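Local coordinates for TbpB (Actinobacillus pleuropneumoniae, PDB 3HOL), which probably serves as the surface lipoprotein part of a bacterial transferrin receptor, binding host transferrin so that its iron can be acquired, at residues 107-112 and 239-244; 275-280 and 362-367; 192-197 and 212-217; 101-106 and 258-263; 380-385 and 402-407. All blocks are in the same frame, centred on the assembly; numbering follows the deposited sequence.

Interaction 1: residues 107-112 and 239-244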
# COMPACT_ATOMS: atom_id res chain seq x y z
N GLY A 107 9.01 4.46 2.92
CA GLY A 107 8.81 3.21 3.67
C GLY A 107 8.71 2.00 2.76
O GLY A 107 8.48 2.14 1.55
N ASN A 108 8.86 0.81 3.34
CA ASN A 108 8.56 -0.40 2.58
C ASN A 108 7.63 -1.28 3.41
O ASN A 108 7.44 -1.02 4.60
CB ASN A 108 9.85 -1.18 2.26
CG ASN A 108 10.62 -1.57 3.50
OD1 ASN A 108 10.18 -2.40 4.27
ND2 ASN A 108 11.80 -0.95 3.70
N SER A 109 7.08 -2.30 2.78
CA SER A 109 6.13 -3.21 3.44
C SER A 109 4.87 -2.51 4.01
O SER A 109 4.59 -2.62 5.21
CB SER A 109 6.86 -4.03 4.52
OG SER A 109 5.94 -4.92 5.12
N PRO A 110 4.10 -1.78 3.16
CA PRO A 110 2.86 -1.14 3.62
C PRO A 110 1.98 -2.15 4.39
O PRO A 110 1.77 -3.25 3.89
CB PRO A 110 2.16 -0.73 2.31
CG PRO A 110 3.31 -0.60 1.29
CD PRO A 110 4.29 -1.67 1.69
N ALA A 111 1.49 -1.78 5.57
CA ALA A 111 0.89 -2.76 6.52
C ALA A 111 -0.29 -3.53 5.93
O ALA A 111 -1.16 -2.93 5.32
CB ALA A 111 0.43 -2.03 7.82
N LYS A 112 -0.33 -4.84 6.13
CA LYS A 112 -1.51 -5.62 5.69
C LYS A 112 -2.37 -6.06 6.87
O LYS A 112 -3.48 -6.57 6.68
CB LYS A 112 -1.08 -6.84 4.86
CG LYS A 112 -0.62 -6.43 3.41
CD LYS A 112 -0.52 -7.64 2.50
CE LYS A 112 -0.08 -7.21 1.07
NZ LYS A 112 1.41 -7.16 0.95
N TYR A 239 3.65 1.20 7.93
CA TYR A 239 4.57 0.31 7.24
C TYR A 239 5.08 -0.75 8.23
O TYR A 239 5.03 -0.57 9.44
CB TYR A 239 5.76 1.11 6.72
CG TYR A 239 5.44 2.19 5.69
CD1 TYR A 239 5.58 1.94 4.33
CD2 TYR A 239 5.05 3.48 6.10
CE1 TYR A 239 5.33 2.93 3.38
CE2 TYR A 239 4.79 4.50 5.14
CZ TYR A 239 4.95 4.21 3.78
OH TYR A 239 4.72 5.16 2.80
N GLY A 240 5.65 -1.84 7.72
CA GLY A 240 5.80 -3.04 8.55
C GLY A 240 4.55 -3.87 8.39
O GLY A 240 3.43 -3.32 8.30
N PRO A 241 4.69 -5.22 8.38
CA PRO A 241 3.52 -6.05 8.11
C PRO A 241 2.34 -5.82 9.05
O PRO A 241 1.22 -6.03 8.64
CB PRO A 241 4.03 -7.49 8.32
CG PRO A 241 5.54 -7.39 8.10
CD PRO A 241 5.95 -5.99 8.45
N LYS A 242 2.63 -5.40 10.28
CA LYS A 242 1.62 -5.14 11.30
C LYS A 242 1.59 -3.67 11.77
O LYS A 242 1.25 -3.38 12.93
CB LYS A 242 1.82 -6.07 12.50
CG LYS A 242 1.73 -7.54 12.15
CD LYS A 242 2.23 -8.32 13.34
CE LYS A 242 2.39 -9.78 13.00
NZ LYS A 242 1.14 -10.46 13.22
N ALA A 243 1.95 -2.73 10.87
CA ALA A 243 1.92 -1.29 11.21
C ALA A 243 2.86 -0.94 12.41
O ALA A 243 2.55 -0.08 13.24
CB ALA A 243 0.47 -0.80 11.45
N GLU A 244 4.00 -1.63 12.47
CA GLU A 244 5.02 -1.33 13.46
C GLU A 244 5.47 0.15 13.42
O GLU A 244 5.81 0.68 14.43
CB GLU A 244 6.25 -2.22 13.22
CG GLU A 244 6.00 -3.73 13.55
CD GLU A 244 5.55 -4.58 12.38
OE1 GLU A 244 4.90 -4.13 11.41
OE2 GLU A 244 5.80 -5.78 12.45

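Interaction 2: residues 275-280 and 362-367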
# COMPACT_ATOMS: atom_id res chain seq x y z
N ILE A 275 -6.24 -6.39 7.12
CA ILE A 275 -7.00 -5.41 6.33
C ILE A 275 -6.86 -5.65 4.83
O ILE A 275 -7.74 -5.26 4.05
CB ILE A 275 -6.59 -3.96 6.61
CG1 ILE A 275 -5.05 -3.76 6.52
CG2 ILE A 275 -7.15 -3.53 7.96
CD1 ILE A 275 -4.63 -2.22 6.35
N ILE A 276 -5.73 -6.26 4.43
CA ILE A 276 -5.43 -6.37 3.02
C ILE A 276 -4.83 -7.71 2.66
O ILE A 276 -3.99 -8.24 3.42
CB ILE A 276 -4.41 -5.29 2.63
CG1 ILE A 276 -5.02 -3.88 2.79
CG2 ILE A 276 -3.85 -5.51 1.22
CD1 ILE A 276 -3.90 -2.77 2.76
N ASP A 277 -5.22 -8.25 1.50
CA ASP A 277 -4.43 -9.31 0.85
C ASP A 277 -3.91 -8.75 -0.46
O ASP A 277 -4.66 -8.09 -1.18
CB ASP A 277 -5.30 -10.56 0.54
CG ASP A 277 -5.83 -11.24 1.80
OD1 ASP A 277 -5.06 -11.34 2.77
OD2 ASP A 277 -7.04 -11.62 1.82
N ALA A 278 -2.65 -9.01 -0.79
CA ALA A 278 -2.09 -8.67 -2.09
C ALA A 278 -0.83 -9.50 -2.26
O ALA A 278 0.20 -9.22 -1.63
CB ALA A 278 -1.75 -7.13 -2.20
N SER A 279 -0.93 -10.56 -3.05
CA SER A 279 0.20 -11.45 -3.26
C SER A 279 0.20 -11.99 -4.65
O SER A 279 -0.79 -11.86 -5.38
CB SER A 279 0.27 -12.58 -2.21
OG SER A 279 -0.94 -13.28 -2.18
N LYS A 280 1.33 -12.57 -5.02
CA LYS A 280 1.60 -13.04 -6.35
C LYS A 280 2.22 -14.43 -6.23
O LYS A 280 3.15 -14.63 -5.44
CB LYS A 280 2.54 -12.04 -7.04
CG LYS A 280 3.14 -12.51 -8.38
CD LYS A 280 3.83 -11.35 -9.10
CE LYS A 280 5.09 -10.89 -8.39
NZ LYS A 280 6.20 -11.84 -8.73
N GLY A 362 -7.37 -8.11 -2.15
CA GLY A 362 -8.69 -7.95 -1.56
C GLY A 362 -8.64 -6.95 -0.42
O GLY A 362 -7.59 -6.78 0.23
N GLU A 363 -9.77 -6.29 -0.19
CA GLU A 363 -9.96 -5.31 0.89
C GLU A 363 -10.82 -6.00 1.94
O GLU A 363 -12.03 -6.10 1.74
CB GLU A 363 -10.70 -4.08 0.33
CG GLU A 363 -9.97 -3.44 -0.85
CD GLU A 363 -10.82 -2.47 -1.68
OE1 GLU A 363 -11.85 -1.98 -1.19
OE2 GLU A 363 -10.45 -2.21 -2.84
N ARG A 364 -10.21 -6.49 3.04
CA ARG A 364 -10.95 -7.35 3.99
C ARG A 364 -12.14 -6.67 4.58
O ARG A 364 -12.08 -5.49 4.93
CB ARG A 364 -10.08 -7.74 5.20
CG ARG A 364 -9.01 -8.73 4.91
CD ARG A 364 -9.57 -10.17 4.75
NE ARG A 364 -8.45 -11.09 4.47
CZ ARG A 364 -7.97 -12.01 5.31
NH1 ARG A 364 -6.94 -12.76 4.91
NH2 ARG A 364 -8.50 -12.19 6.53
N THR A 365 -13.20 -7.44 4.80
CA THR A 365 -14.36 -6.96 5.58
C THR A 365 -13.94 -6.56 7.01
O THR A 365 -13.23 -7.32 7.68
CB THR A 365 -15.43 -8.07 5.67
OG1 THR A 365 -15.78 -8.47 4.34
CG2 THR A 365 -16.69 -7.61 6.48
N ALA A 366 -14.40 -5.41 7.49
CA ALA A 366 -14.19 -5.07 8.90
C ALA A 366 -14.83 -6.17 9.78
O ALA A 366 -15.97 -6.62 9.53
CB ALA A 366 -14.76 -3.64 9.23
N THR A 367 -14.08 -6.63 10.78
CA THR A 367 -14.52 -7.81 11.55
C THR A 367 -15.85 -7.52 12.26
O THR A 367 -16.68 -8.42 12.43
CB THR A 367 -13.44 -8.33 12.51
OG1 THR A 367 -12.20 -8.52 11.79
CG2 THR A 367 -13.88 -9.67 13.16

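Interaction 3: residues 192-197 and 212-217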
# COMPACT_ATOMS: atom_id res chain seq x y z
N GLU A 192 10.84 21.84 23.86
CA GLU A 192 9.63 21.82 24.68
C GLU A 192 8.58 22.82 24.20
O GLU A 192 7.88 23.46 25.00
CB GLU A 192 9.98 22.09 26.13
CG GLU A 192 10.59 20.94 26.91
CD GLU A 192 10.60 21.30 28.41
OE1 GLU A 192 11.60 21.89 28.86
OE2 GLU A 192 9.56 21.08 29.10
N LYS A 193 8.49 22.98 22.89
CA LYS A 193 7.48 23.83 22.32
C LYS A 193 6.70 23.07 21.25
O LYS A 193 7.29 22.50 20.35
CB LYS A 193 8.16 25.06 21.72
CG LYS A 193 7.18 26.01 21.10
CD LYS A 193 7.88 27.26 20.59
CE LYS A 193 6.84 28.24 20.07
NZ LYS A 193 7.53 29.44 19.56
N THR A 194 5.37 23.10 21.34
CA THR A 194 4.51 22.48 20.34
C THR A 194 4.41 23.36 19.10
O THR A 194 4.13 24.55 19.20
CB THR A 194 3.13 22.21 20.91
OG1 THR A 194 3.29 21.42 22.08
CG2 THR A 194 2.22 21.45 19.89
N ILE A 195 4.62 22.77 17.92
CA ILE A 195 4.67 23.56 16.70
C ILE A 195 3.40 23.29 15.87
O ILE A 195 2.80 24.21 15.35
CB ILE A 195 5.97 23.29 15.87
CG1 ILE A 195 7.26 23.45 16.73
CG2 ILE A 195 6.05 24.23 14.65
CD1 ILE A 195 7.52 24.91 17.33
N TYR A 196 3.01 22.02 15.75
CA TYR A 196 1.76 21.65 15.13
C TYR A 196 1.07 20.60 15.98
O TYR A 196 1.73 19.79 16.66
CB TYR A 196 2.00 21.02 13.75
CG TYR A 196 2.70 21.91 12.74
CD1 TYR A 196 1.94 22.71 11.86
CD2 TYR A 196 4.08 21.92 12.63
CE1 TYR A 196 2.56 23.54 10.92
CE2 TYR A 196 4.72 22.73 11.66
CZ TYR A 196 3.94 23.56 10.83
OH TYR A 196 4.52 24.37 9.87
N THR A 197 -0.25 20.56 15.89
CA THR A 197 -0.95 19.37 16.30
C THR A 197 -1.47 18.75 15.03
O THR A 197 -1.63 19.43 14.01
CB THR A 197 -2.12 19.67 17.27
OG1 THR A 197 -3.00 20.64 16.67
CG2 THR A 197 -1.58 20.22 18.62
N THR A 212 -2.46 21.42 12.34
CA THR A 212 -2.88 22.74 12.83
C THR A 212 -1.71 23.48 13.42
O THR A 212 -1.08 22.96 14.35
CB THR A 212 -3.96 22.58 13.94
OG1 THR A 212 -5.07 21.88 13.37
CG2 THR A 212 -4.42 23.96 14.49
N ALA A 213 -1.37 24.64 12.84
CA ALA A 213 -0.26 25.43 13.37
C ALA A 213 -0.56 25.88 14.78
O ALA A 213 -1.64 26.46 15.03
CB ALA A 213 0.03 26.63 12.49
N SER A 214 0.38 25.67 15.71
CA SER A 214 0.11 26.00 17.13
C SER A 214 0.26 27.51 17.39
O SER A 214 -0.36 28.02 18.30
CB SER A 214 1.01 25.20 18.09
OG SER A 214 0.91 23.80 17.85
N ASP A 215 1.07 28.19 16.59
CA ASP A 215 1.24 29.65 16.68
C ASP A 215 0.87 30.22 15.32
O ASP A 215 1.61 30.04 14.36
CB ASP A 215 2.69 30.00 17.07
CG ASP A 215 2.92 31.53 17.24
OD1 ASP A 215 2.04 32.34 16.85
OD2 ASP A 215 3.99 31.90 17.76
N LYS A 216 -0.30 30.87 15.24
CA LYS A 216 -0.87 31.39 13.99
C LYS A 216 -0.26 32.74 13.56
O LYS A 216 -0.52 33.22 12.45
CB LYS A 216 -2.40 31.56 14.10
CG LYS A 216 -3.21 30.26 13.95
CD LYS A 216 -3.20 29.77 12.46
CE LYS A 216 -3.08 28.26 12.37
NZ LYS A 216 -3.87 27.46 13.41
N ASN A 217 0.54 33.33 14.43
CA ASN A 217 1.19 34.63 14.12
C ASN A 217 2.55 34.48 13.43
O ASN A 217 3.47 33.90 13.99
CB ASN A 217 1.35 35.46 15.39
CG ASN A 217 0.02 35.79 16.05
OD1 ASN A 217 -0.99 36.03 15.37
ND2 ASN A 217 0.00 35.79 17.39
O HOH W 1 6.06 30.28 17.31
O HOH W 2 3.18 27.01 14.93
O HOH W 3 -2.26 23.17 17.15

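Interaction 4: residues 101-106 and 258-263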
# COMPACT_ATOMS: atom_id res chain seq x y z
N GLY A 101 19.30 21.04 -1.79
CA GLY A 101 19.01 19.65 -1.44
C GLY A 101 17.53 19.30 -1.43
O GLY A 101 16.70 19.93 -2.15
N TYR A 102 17.19 18.30 -0.61
CA TYR A 102 15.89 17.66 -0.66
C TYR A 102 15.43 17.22 0.72
O TYR A 102 16.26 16.96 1.61
CB TYR A 102 15.92 16.41 -1.57
CG TYR A 102 16.39 16.71 -2.98
CD1 TYR A 102 15.46 16.99 -3.97
CD2 TYR A 102 17.76 16.72 -3.30
CE1 TYR A 102 15.86 17.28 -5.26
CE2 TYR A 102 18.17 17.03 -4.61
CZ TYR A 102 17.21 17.29 -5.56
OH TYR A 102 17.57 17.62 -6.86
N VAL A 103 14.11 17.13 0.87
CA VAL A 103 13.45 16.62 2.11
C VAL A 103 12.52 15.49 1.65
O VAL A 103 11.82 15.63 0.60
CB VAL A 103 12.70 17.76 2.85
CG1 VAL A 103 11.97 17.24 4.14
CG2 VAL A 103 13.70 18.93 3.22
N TYR A 104 12.49 14.38 2.39
CA TYR A 104 11.75 13.19 1.94
C TYR A 104 11.23 12.32 3.10
O TYR A 104 11.68 12.42 4.26
CB TYR A 104 12.67 12.34 1.06
CG TYR A 104 13.73 11.64 1.87
CD1 TYR A 104 13.55 10.32 2.31
CD2 TYR A 104 14.88 12.31 2.27
CE1 TYR A 104 14.49 9.69 3.11
CE2 TYR A 104 15.83 11.69 3.05
CZ TYR A 104 15.61 10.38 3.48
OH TYR A 104 16.54 9.74 4.26
N TYR A 105 10.26 11.47 2.79
CA TYR A 105 10.06 10.25 3.61
C TYR A 105 9.89 9.09 2.67
O TYR A 105 9.44 9.27 1.53
CB TYR A 105 8.82 10.35 4.51
CG TYR A 105 7.47 10.04 3.83
CD1 TYR A 105 6.92 8.74 3.86
CD2 TYR A 105 6.72 11.06 3.24
CE1 TYR A 105 5.67 8.45 3.24
CE2 TYR A 105 5.45 10.80 2.66
CZ TYR A 105 4.94 9.48 2.68
OH TYR A 105 3.74 9.20 2.11
N LYS A 106 10.17 7.88 3.19
CA LYS A 106 9.80 6.68 2.47
C LYS A 106 9.62 5.52 3.44
O LYS A 106 10.00 5.60 4.62
CB LYS A 106 10.89 6.32 1.45
CG LYS A 106 12.27 6.08 2.14
CD LYS A 106 13.22 5.23 1.29
CE LYS A 106 13.76 5.96 0.12
NZ LYS A 106 14.52 5.00 -0.80
N PHE A 258 6.92 22.33 3.72
CA PHE A 258 6.75 20.91 3.43
C PHE A 258 7.36 20.18 4.59
O PHE A 258 8.54 20.35 4.86
CB PHE A 258 7.49 20.58 2.12
CG PHE A 258 7.47 19.12 1.70
CD1 PHE A 258 6.47 18.63 0.83
CD2 PHE A 258 8.52 18.25 2.05
CE1 PHE A 258 6.50 17.33 0.35
CE2 PHE A 258 8.55 16.93 1.60
CZ PHE A 258 7.55 16.47 0.74
N ALA A 259 6.56 19.40 5.30
CA ALA A 259 7.02 18.70 6.48
C ALA A 259 6.95 17.19 6.26
O ALA A 259 6.07 16.71 5.58
CB ALA A 259 6.12 19.11 7.69
N VAL A 260 7.87 16.45 6.84
CA VAL A 260 7.87 14.98 6.78
C VAL A 260 8.07 14.43 8.19
O VAL A 260 8.56 15.13 9.05
CB VAL A 260 9.01 14.37 5.87
CG1 VAL A 260 8.85 14.77 4.39
CG2 VAL A 260 10.44 14.83 6.37
N PHE A 261 7.70 13.17 8.41
CA PHE A 261 7.85 12.59 9.75
C PHE A 261 7.92 11.09 9.65
O PHE A 261 7.50 10.51 8.66
CB PHE A 261 6.71 13.05 10.70
CG PHE A 261 5.33 12.91 10.09
CD1 PHE A 261 4.62 11.72 10.19
CD2 PHE A 261 4.73 13.99 9.46
CE1 PHE A 261 3.34 11.59 9.62
CE2 PHE A 261 3.46 13.87 8.88
CZ PHE A 261 2.77 12.66 8.97
N SER A 262 8.55 10.48 10.64
CA SER A 262 8.53 9.02 10.78
C SER A 262 8.64 8.67 12.28
O SER A 262 9.21 9.43 13.08
CB SER A 262 9.70 8.39 9.98
OG SER A 262 10.95 8.93 10.41
N ALA A 263 8.08 7.53 12.67
CA ALA A 263 7.96 7.18 14.07
C ALA A 263 7.65 5.69 14.18
O ALA A 263 7.23 5.07 13.23
CB ALA A 263 6.84 8.00 14.71

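Interaction 5: residues 380-385 and 402-407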
# COMPACT_ATOMS: atom_id res chain seq x y z
N GLY A 380 -18.26 -18.17 -8.25
CA GLY A 380 -17.33 -17.34 -9.00
C GLY A 380 -16.52 -18.20 -9.94
O GLY A 380 -17.03 -19.17 -10.51
N THR A 381 -15.25 -17.83 -10.11
CA THR A 381 -14.38 -18.52 -11.04
C THR A 381 -12.94 -18.53 -10.49
O THR A 381 -12.72 -18.14 -9.35
CB THR A 381 -14.52 -17.91 -12.46
OG1 THR A 381 -13.75 -18.67 -13.38
CG2 THR A 381 -14.08 -16.44 -12.53
N TRP A 382 -11.97 -18.98 -11.28
CA TRP A 382 -10.61 -19.07 -10.80
C TRP A 382 -9.63 -19.04 -11.96
O TRP A 382 -10.02 -19.15 -13.12
CB TRP A 382 -10.44 -20.29 -9.88
CG TRP A 382 -10.73 -21.66 -10.50
CD1 TRP A 382 -11.81 -22.03 -11.27
CD2 TRP A 382 -9.93 -22.85 -10.35
NE1 TRP A 382 -11.73 -23.37 -11.61
CE2 TRP A 382 -10.58 -23.89 -11.07
CE3 TRP A 382 -8.74 -23.13 -9.66
CZ2 TRP A 382 -10.06 -25.19 -11.13
CZ3 TRP A 382 -8.21 -24.41 -9.72
CH2 TRP A 382 -8.87 -25.43 -10.45
N ASP A 383 -8.36 -18.80 -11.63
CA ASP A 383 -7.21 -18.90 -12.54
C ASP A 383 -6.21 -19.81 -11.82
O ASP A 383 -6.01 -19.71 -10.58
CB ASP A 383 -6.55 -17.53 -12.80
CG ASP A 383 -7.37 -16.65 -13.70
OD1 ASP A 383 -7.46 -16.95 -14.91
OD2 ASP A 383 -7.90 -15.62 -13.23
N ALA A 384 -5.58 -20.71 -12.57
CA ALA A 384 -4.75 -21.73 -11.99
C ALA A 384 -3.86 -22.37 -13.04
O ALA A 384 -4.15 -22.35 -14.24
CB ALA A 384 -5.59 -22.81 -11.31
N GLN A 385 -2.77 -22.95 -12.56
CA GLN A 385 -1.97 -23.85 -13.35
C GLN A 385 -1.63 -25.06 -12.51
O GLN A 385 -1.27 -24.94 -11.33
CB GLN A 385 -0.73 -23.15 -13.86
CG GLN A 385 0.02 -23.96 -14.85
CD GLN A 385 1.34 -23.31 -15.17
OE1 GLN A 385 1.37 -22.21 -15.70
NE2 GLN A 385 2.43 -23.98 -14.83
N ALA A 402 -20.96 -24.34 -17.55
CA ALA A 402 -19.93 -25.23 -18.07
C ALA A 402 -18.48 -24.74 -17.90
O ALA A 402 -17.54 -25.44 -18.28
CB ALA A 402 -20.22 -25.55 -19.57
N GLY A 403 -18.29 -23.53 -17.37
CA GLY A 403 -16.94 -22.97 -17.37
C GLY A 403 -16.07 -23.41 -16.19
O GLY A 403 -16.29 -24.48 -15.58
N TYR A 404 -15.09 -22.57 -15.90
CA TYR A 404 -14.18 -22.74 -14.76
C TYR A 404 -14.86 -22.19 -13.52
O TYR A 404 -14.53 -21.10 -13.03
CB TYR A 404 -12.87 -22.02 -15.04
CG TYR A 404 -12.09 -22.66 -16.17
CD1 TYR A 404 -11.35 -23.84 -15.96
CD2 TYR A 404 -12.09 -22.10 -17.44
CE1 TYR A 404 -10.65 -24.44 -17.00
CE2 TYR A 404 -11.40 -22.69 -18.49
CZ TYR A 404 -10.68 -23.85 -18.27
OH TYR A 404 -9.97 -24.42 -19.30
N ARG A 405 -15.83 -22.95 -13.04
CA ARG A 405 -16.70 -22.54 -11.95
C ARG A 405 -16.03 -22.70 -10.58
O ARG A 405 -15.25 -23.62 -10.35
CB ARG A 405 -17.96 -23.41 -11.95
CG ARG A 405 -18.84 -23.29 -13.21
CD ARG A 405 -19.50 -24.64 -13.48
NE ARG A 405 -18.60 -25.57 -14.20
CZ ARG A 405 -18.71 -26.91 -14.17
NH1 ARG A 405 -19.68 -27.50 -13.46
NH2 ARG A 405 -17.86 -27.65 -14.88
N THR A 406 -16.40 -21.84 -9.64
CA THR A 406 -16.13 -22.16 -8.24
C THR A 406 -17.43 -22.00 -7.50
O THR A 406 -18.28 -21.20 -7.90
CB THR A 406 -15.05 -21.25 -7.63
OG1 THR A 406 -15.47 -19.88 -7.74
CG2 THR A 406 -13.69 -21.40 -8.36
N GLU A 407 -17.61 -22.77 -6.43
CA GLU A 407 -18.79 -22.71 -5.58
C GLU A 407 -18.34 -22.94 -4.17
O GLU A 407 -17.44 -23.74 -3.93
CB GLU A 407 -19.78 -23.84 -5.92
CG GLU A 407 -20.15 -23.89 -7.39
CD GLU A 407 -21.06 -25.09 -7.74
OE1 GLU A 407 -21.15 -26.05 -6.93
OE2 GLU A 407 -21.63 -25.04 -8.85

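Interaction 1: residues 107-112 and 239-244
Ser109 to Ala111 run beside Tyr239 to Pro241, and a single backbone bridge brings Pro110 CA within 4.3 Å of Tyr239 CA. Two backbone bonds cross between the loops. Gly240 N reaches Ser109 O at 2.8 Å, but the bond is bent to 118° and weak. Lys112 N gives a straighter one to Pro241 O at 3.2 Å. Ala111 CA adds a CA-H...O contact to Gly240 O, also 3.2 Å. Gly240 to Ala243 form a type I beta turn, closed by Ala243 N to Gly240 O. Glu244 OE1, just after it, accepts from Lys242 N.

Tyr239 makes the largest contribution. Its CG stands beside the backbone N (chi1 -62°), which places the ring against Gly107. Gly107 CA lies over one face, 3.8 Å from the Tyr239 centroid, as a CH-pi contact. Asn108 O comes to the ring edge and has no hydrogen-bond partner in the model. Ala111 CB packs on Ala243 CB at 3.8 Å. Tyr239 OH bonds to Arg206, and Lys112 NZ pairs with Glu290.

This loop-to-loop junction ties the linker between strands 101-107 and 113-115 to the barrel hairpin loop between strands 231-239 and 245-251. Strand 113-115 pairs with strand 272-282.

Interaction 2: residues 275-280 and 362-367
The guanidinium of Arg364 meets the carboxylate of Asp277 by its edge, not by a face. NE and NH1 do the gripping, which makes this a side-on salt bridge. It is markedly twisted, with the two planes 57° apart. It lies in the C-lobe handle domain, where strands 272-282 and 356-363 run antiparallel.

NE of Arg364 reaches Asp277 OD2 at 3.0 Å, with OD2 in the guanidinium plane. NH1 is shared between both oxygens: Arg364 NH1 lies 3.2 Å from Asp277 OD1 and 3.3 Å from Asp277 OD2, on the syn lone pair of each. OD2 thus accepts two bonds from one arginine, and Tyr477 OH is a further partner. Arg274 makes a second salt bridge with OD1, while Arg364 NH2 turns to Asn440. This cluster of positive groups would probably keep the carboxylate ionised. The arginine chain bends at chi2 (-75°), which turns its end toward Asp277. On the way, Arg364 CB passes Ile275 O at 3.6 Å.

The backbones pair in antiparallel register. Asp277 and Gly362 form a hydrogen-bonded pair, with Asp277 N bound to Gly362 O and Gly362 N bound to Asp277 O. Ile276 and Glu363 are the next, non-hydrogen-bonded pair. Beyond the strand end, Arg364 N still bonds to Ile275 O at 2.9 Å.

Interaction 3: residues 192-197 and 212-217
Tyr196 and Thr197 pair with Ala213 and Thr212 in an antiparallel beta hairpin of the N-lobe barrel, at the end of the hairpin away from its turn.

Backbone bonds come first. Thr197 and Thr212 form a hydrogen-bonded pair: Thr212 N to Thr197 O is 2.7 Å, and Thr197 N to Thr212 O is 3.0 Å. Ser214 N then bonds to Ile195 O at 2.8 Å, just past the end of strand 206-213. On its other edge, strand 193-203 has a classic beta bulge, where Ile195 and Tyr196 both face Leu188.

Apolar contact is modest. The Tyr196 ring lies obliquely to Ala213, with Tyr196 CD1 3.8 Å from Ala213 CA. An edge-to-face contact with Phe250 also engages this ring.

Waters add a third group. The Thr197 hydroxyl stands between the backbone N and the carbonyl carbon (chi1 55°), where it meets a water that also donates to Thr212 O. Another water accepts from Lys193 NZ and donates to Asp215 OD2, bridging charges not in direct contact.

Side-chain to backbone bonds shape segment 212-217. Lys216 NZ donates to Ala213 O, and Asp215 OD1 closes an Asx turn by accepting from Asn217 N at 3.0 Å.

Interaction 4: residues 101-106 and 258-263
Tyr104 O is the polar atom most closely met here: Val260 CG2 touches it at 3.4 Å and Val260 CB at 3.7 Å. These are packing contacts. No hydrogen bond joins the two segments, and all six residues that touch are buried. Strand 101-107 lies closely against strand 257-265 of the barrel. The axes of the two segments are 6.6 Å apart at closest and inclined at 38°.

Val260 is the central side chain. Its CG1 lies beside the backbone N (chi1 -64°), and its CG2 stands between N and the carbonyl carbon. The CG2 branch comes nearer to Tyr104 O and to Val103 than CG1 does. Val103 CG1 meets Val260 CG2 at 3.6 Å. The same Val103 methyl, anti to its own N, also touches the ring of Phe258, 4.2 Å from Phe258 CD2. Phe258 CE2 lies 3.7 Å from Val103 O, approached obliquely. Val260 CG1 comes to the edge of the Tyr105 ring, near its plane. Tyr105 CB and Val260 CB are 4.2 Å apart. The Tyr105 hydroxyl has a weak bond to Arg206.

Strand 101-107 sits in the middle of a five-stranded antiparallel sheet, between strands 29-33 and 84-91, probably the N-lobe handle. Strand 257-265 belongs to the barrel, between strands 119-133 and 245-251. Val260 also touches Ser86 of strand 84-91, and Phe258 touches Val32 of strand 29-33.

Interaction 5: residues 380-385 and 402-407
Thr381 holds its OG1 opposite the backbone N (chi1 -175°), and this aims the hydroxyl at Tyr404. Thr381 OG1 donates to Tyr404 O at 2.6 Å, a short bond tilted slightly from the carbonyl plane. The same hydroxyl accepts from Asp397 N. Trp382 differs: its CG stands between N and the carbonyl carbon (chi1 60°), which swings the indole across toward segment 402-407.

The five-membered edge of the indole does the touching. Trp382 CD1 is 3.4 Å from Tyr404 O, which lies near the ring plane. Thr406 CG2 comes obliquely to the same carbon, 3.5 Å from Trp382 CD1. The indole nitrogen NE1 lies at the edge of the Tyr404 ring and bonds to Phe422 O. Tyr404 O is therefore met by both a hydroxyl and an indole carbon.

These residues join two strands of the C-lobe beta barrel, 375-387 and 405-411. Gly380 and Thr406 form an antiparallel hydrogen-bonded pair. Gly380 N bonds to Thr406 O at 3.1 Å, and Thr406 N bonds to Gly380 O at 2.9 Å. Around this pair the short segments run well off antiparallel.

Tyr404 is the centre of an inverse gamma turn, whose bond from Arg405 N to Gly403 O is weak. Arg405 reinforces it with its side chain. Arg405 NE donates to Gly403 O at 2.9 Å in a nearly straight bond (172°), with the oxygen in the guanidinium plane.

In the fold
The five contacts spread over two lobes. Along the chain, interaction 4 spans interaction 1, which spans interaction 3; interactions 2 and 5 follow in series. Interactions 3 and 4 lie in the N-lobe, centres 18 Å apart, and both involve the barrel sheet of strands between 119 and 265. Interaction 4 presses strand 101-107 onto that barrel. Interaction 1, its centre 18 Å from that of interaction 4, takes the chain onward, and Lys112 O probably hydrogen-bonds to Ile275 N and Ile276 N of interaction 2. It thus marks the passage to the C-lobe handle. Interaction 5 lies in the C-lobe barrel, its centre 21 Å from that of interaction 2 and 57 Å from that of interaction 3. Handle and barrel probably recur in each lobe.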